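Local coordinates for protein phosphopantetheine adenylyltransferase (Archaeoglobus fulgidus, PDB 3DO8) that probably transfers an adenylyl group reversibly from ATP to 4'-phosphopantetheine, giving dephospho-CoA and pyrophosphate in coenzyme A biosynthesis, at residues Ile20-Lys25 with Val118-Met123. Residues are numbered along the deposited sequence; the frame is centred on the assembly and turned at random.
Sequences IDVAIK and VKVDWM
Val-22 on helix 14-27 meets Val-118 and Val-120, two residues of strand 116-121 whose CB atoms point toward the helix. The contact is small, buried and wholly apolar. Val-22 CG1 lies anti to the backbone N (chi1 167°), which leaves CG2 beside that nitrogen, and both methyls are put to use. Val-22 CG2 is 4.0 Å from Val-120 CG2. Val-22 CG1 lies 4.1 Å from both Val-120 CG2 and Val-118 CG1. Val-120 offers one branch to both arms of Val-22: CG2, set opposite its own carbonyl carbon (chi1 177°). The two side chains run past each other in opposite directions. The fold is the Rossmann-like alpha/beta fold of the nucleotidyltransferases (HUP clan), with a parallel sheet in the order 3-2-1-4-5. Strand 116-121 is outermost within this chain. Helix 14-27 packs on it with Val-22 and on strand 3-7 with Ile-20 and Ala-23. The second subunit adds Tyr-89 against Val-22 and its own Val-118 against Val-118. Lys-25 NZ makes a salt bridge to Asp-21 OD2 (2.6 Å) and Lys-119 NZ one to Asp-121 OD1 (2.8 Å); each oxygen uses its syn lone pair. Lys-119 and Asp-121 also pair with an antiparallel strand of the second subunit, continuing the sheet across the interface.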
loop_
_atom_site.group_PDB
_atom_site.type_symbol
_atom_site.label_atom_id
_atom_site.label_comp_id
_atom_site.label_asym_id
_atom_site.label_seq_id
_atom_site.Cartn_x
_atom_site.Cartn_y
_atom_site.Cartn_z
ATOM N N ILE A 20 9.551 1.980 -0.251
ATOM C CA ILE A 20 9.895 3.333 -0.651
ATOM C C ILE A 20 9.078 3.736 -1.882
ATOM O O ILE A 20 8.577 4.885 -1.965
ATOM C CB ILE A 20 11.431 3.471 -0.914
ATOM C CG1 ILE A 20 12.184 3.432 0.413
ATOM C CG2 ILE A 20 11.776 4.752 -1.673
ATOM C CD1 ILE A 20 13.679 3.147 0.320
ATOM N N ASP A 21 8.925 2.812 -2.842
ATOM C CA ASP A 21 8.172 3.127 -4.072
ATOM C C ASP A 21 6.728 3.463 -3.705
ATOM O O ASP A 21 6.149 4.411 -4.198
ATOM C CB ASP A 21 8.170 1.943 -5.038
ATOM C CG ASP A 21 7.639 2.315 -6.412
ATOM O OD1 ASP A 21 8.239 3.220 -7.043
ATOM O OD2 ASP A 21 6.622 1.689 -6.859
ATOM N N VAL A 22 6.129 2.628 -2.876
ATOM C CA VAL A 22 4.727 2.841 -2.483
ATOM C C VAL A 22 4.624 4.192 -1.740
ATOM O O VAL A 22 3.757 4.995 -2.026
ATOM C CB VAL A 22 4.164 1.649 -1.632
ATOM C CG1 VAL A 22 2.843 2.020 -0.967
ATOM C CG2 VAL A 22 4.066 0.380 -2.480
ATOM N N ALA A 23 5.527 4.449 -0.806
ATOM C CA ALA A 23 5.464 5.678 -0.015
ATOM C C ALA A 23 5.574 6.911 -0.912
ATOM O O ALA A 23 4.846 7.877 -0.722
ATOM C CB ALA A 23 6.538 5.704 1.063
ATOM N N ILE A 24 6.494 6.892 -1.884
ATOM C CA ILE A 24 6.686 8.030 -2.763
ATOM C C ILE A 24 5.531 8.225 -3.732
ATOM O O ILE A 24 5.143 9.362 -4.026
ATOM C CB ILE A 24 8.053 7.968 -3.491
ATOM C CG1 ILE A 24 9.169 8.104 -2.442
ATOM C CG2 ILE A 24 8.134 9.041 -4.539
ATOM C CD1 ILE A 24 10.616 7.958 -2.950
ATOM N N LYS A 25 4.975 7.133 -4.232
ATOM C CA LYS A 25 3.802 7.224 -5.068
ATOM C C LYS A 25 2.635 7.820 -4.281
ATOM O O LYS A 25 1.867 8.633 -4.821
ATOM C CB LYS A 25 3.487 5.869 -5.723
ATOM C CG LYS A 25 4.482 5.558 -6.853
ATOM C CD LYS A 25 4.398 4.169 -7.421
ATOM C CE LYS A 25 5.322 4.062 -8.644
ATOM N NZ LYS A 25 5.557 2.664 -9.066
ATOM N N VAL A 118 -0.959 1.185 5.401
ATOM C CA VAL A 118 -0.742 0.593 4.080
ATOM C C VAL A 118 0.342 -0.473 4.231
ATOM O O VAL A 118 1.511 -0.158 4.411
ATOM C CB VAL A 118 -0.357 1.674 3.024
ATOM C CG1 VAL A 118 -0.098 1.003 1.648
ATOM C CG2 VAL A 118 -1.427 2.782 3.009
ATOM N N LYS A 119 -0.071 -1.744 4.237
ATOM C CA LYS A 119 0.839 -2.840 4.468
ATOM C C LYS A 119 1.281 -3.383 3.135
ATOM O O LYS A 119 0.471 -3.836 2.329
ATOM C CB LYS A 119 0.149 -3.959 5.233
ATOM C CG LYS A 119 1.060 -5.099 5.607
ATOM C CD LYS A 119 0.225 -6.233 6.150
ATOM C CE LYS A 119 1.071 -7.414 6.566
ATOM N NZ LYS A 119 0.526 -8.695 5.980
ATOM N N VAL A 120 2.570 -3.335 2.900
ATOM C CA VAL A 120 3.129 -3.835 1.640
ATOM C C VAL A 120 3.732 -5.202 1.945
ATOM O O VAL A 120 4.677 -5.310 2.740
ATOM C CB VAL A 120 4.186 -2.884 1.131
ATOM C CG1 VAL A 120 4.863 -3.386 -0.170
ATOM C CG2 VAL A 120 3.580 -1.451 1.001
ATOM N N ASP A 121 3.175 -6.248 1.339
ATOM C CA ASP A 121 3.708 -7.618 1.517
ATOM C C ASP A 121 4.929 -7.742 0.617
ATOM O O ASP A 121 4.859 -8.079 -0.559
ATOM C CB ASP A 121 2.653 -8.665 1.199
ATOM C CG ASP A 121 1.702 -8.960 2.374
ATOM O OD1 ASP A 121 1.747 -8.312 3.444
ATOM O OD2 ASP A 121 0.907 -9.899 2.213
ATOM N N TRP A 122 6.056 -7.422 1.196
ATOM C CA TRP A 122 7.268 -7.191 0.428
ATOM C C TRP A 122 8.041 -8.446 0.038
ATOM O O TRP A 122 9.108 -8.321 -0.582
ATOM C CB TRP A 122 8.156 -6.197 1.200
ATOM C CG TRP A 122 8.765 -6.721 2.471
ATOM C CD1 TRP A 122 8.564 -7.948 3.059
ATOM C CD2 TRP A 122 9.659 -6.012 3.331
ATOM N NE1 TRP A 122 9.297 -8.045 4.224
ATOM C CE2 TRP A 122 9.993 -6.879 4.401
ATOM C CE3 TRP A 122 10.213 -4.736 3.302
ATOM C CZ2 TRP A 122 10.850 -6.499 5.427
ATOM C CZ3 TRP A 122 11.079 -4.369 4.310
ATOM C CH2 TRP A 122 11.386 -5.239 5.360
ATOM N N MET A 123 7.531 -9.611 0.443
ATOM C CA MET A 123 8.058 -10.936 0.028
ATOM C C MET A 123 9.570 -11.097 0.158
ATOM O O MET A 123 10.289 -11.433 -0.810
ATOM C CB MET A 123 7.579 -11.240 -1.378
ATOM C CG MET A 123 6.051 -11.356 -1.431
ATOM S SD MET A 123 5.394 -11.578 -3.076
ATOM C CE MET A 123 6.018 -10.170 -3.960
#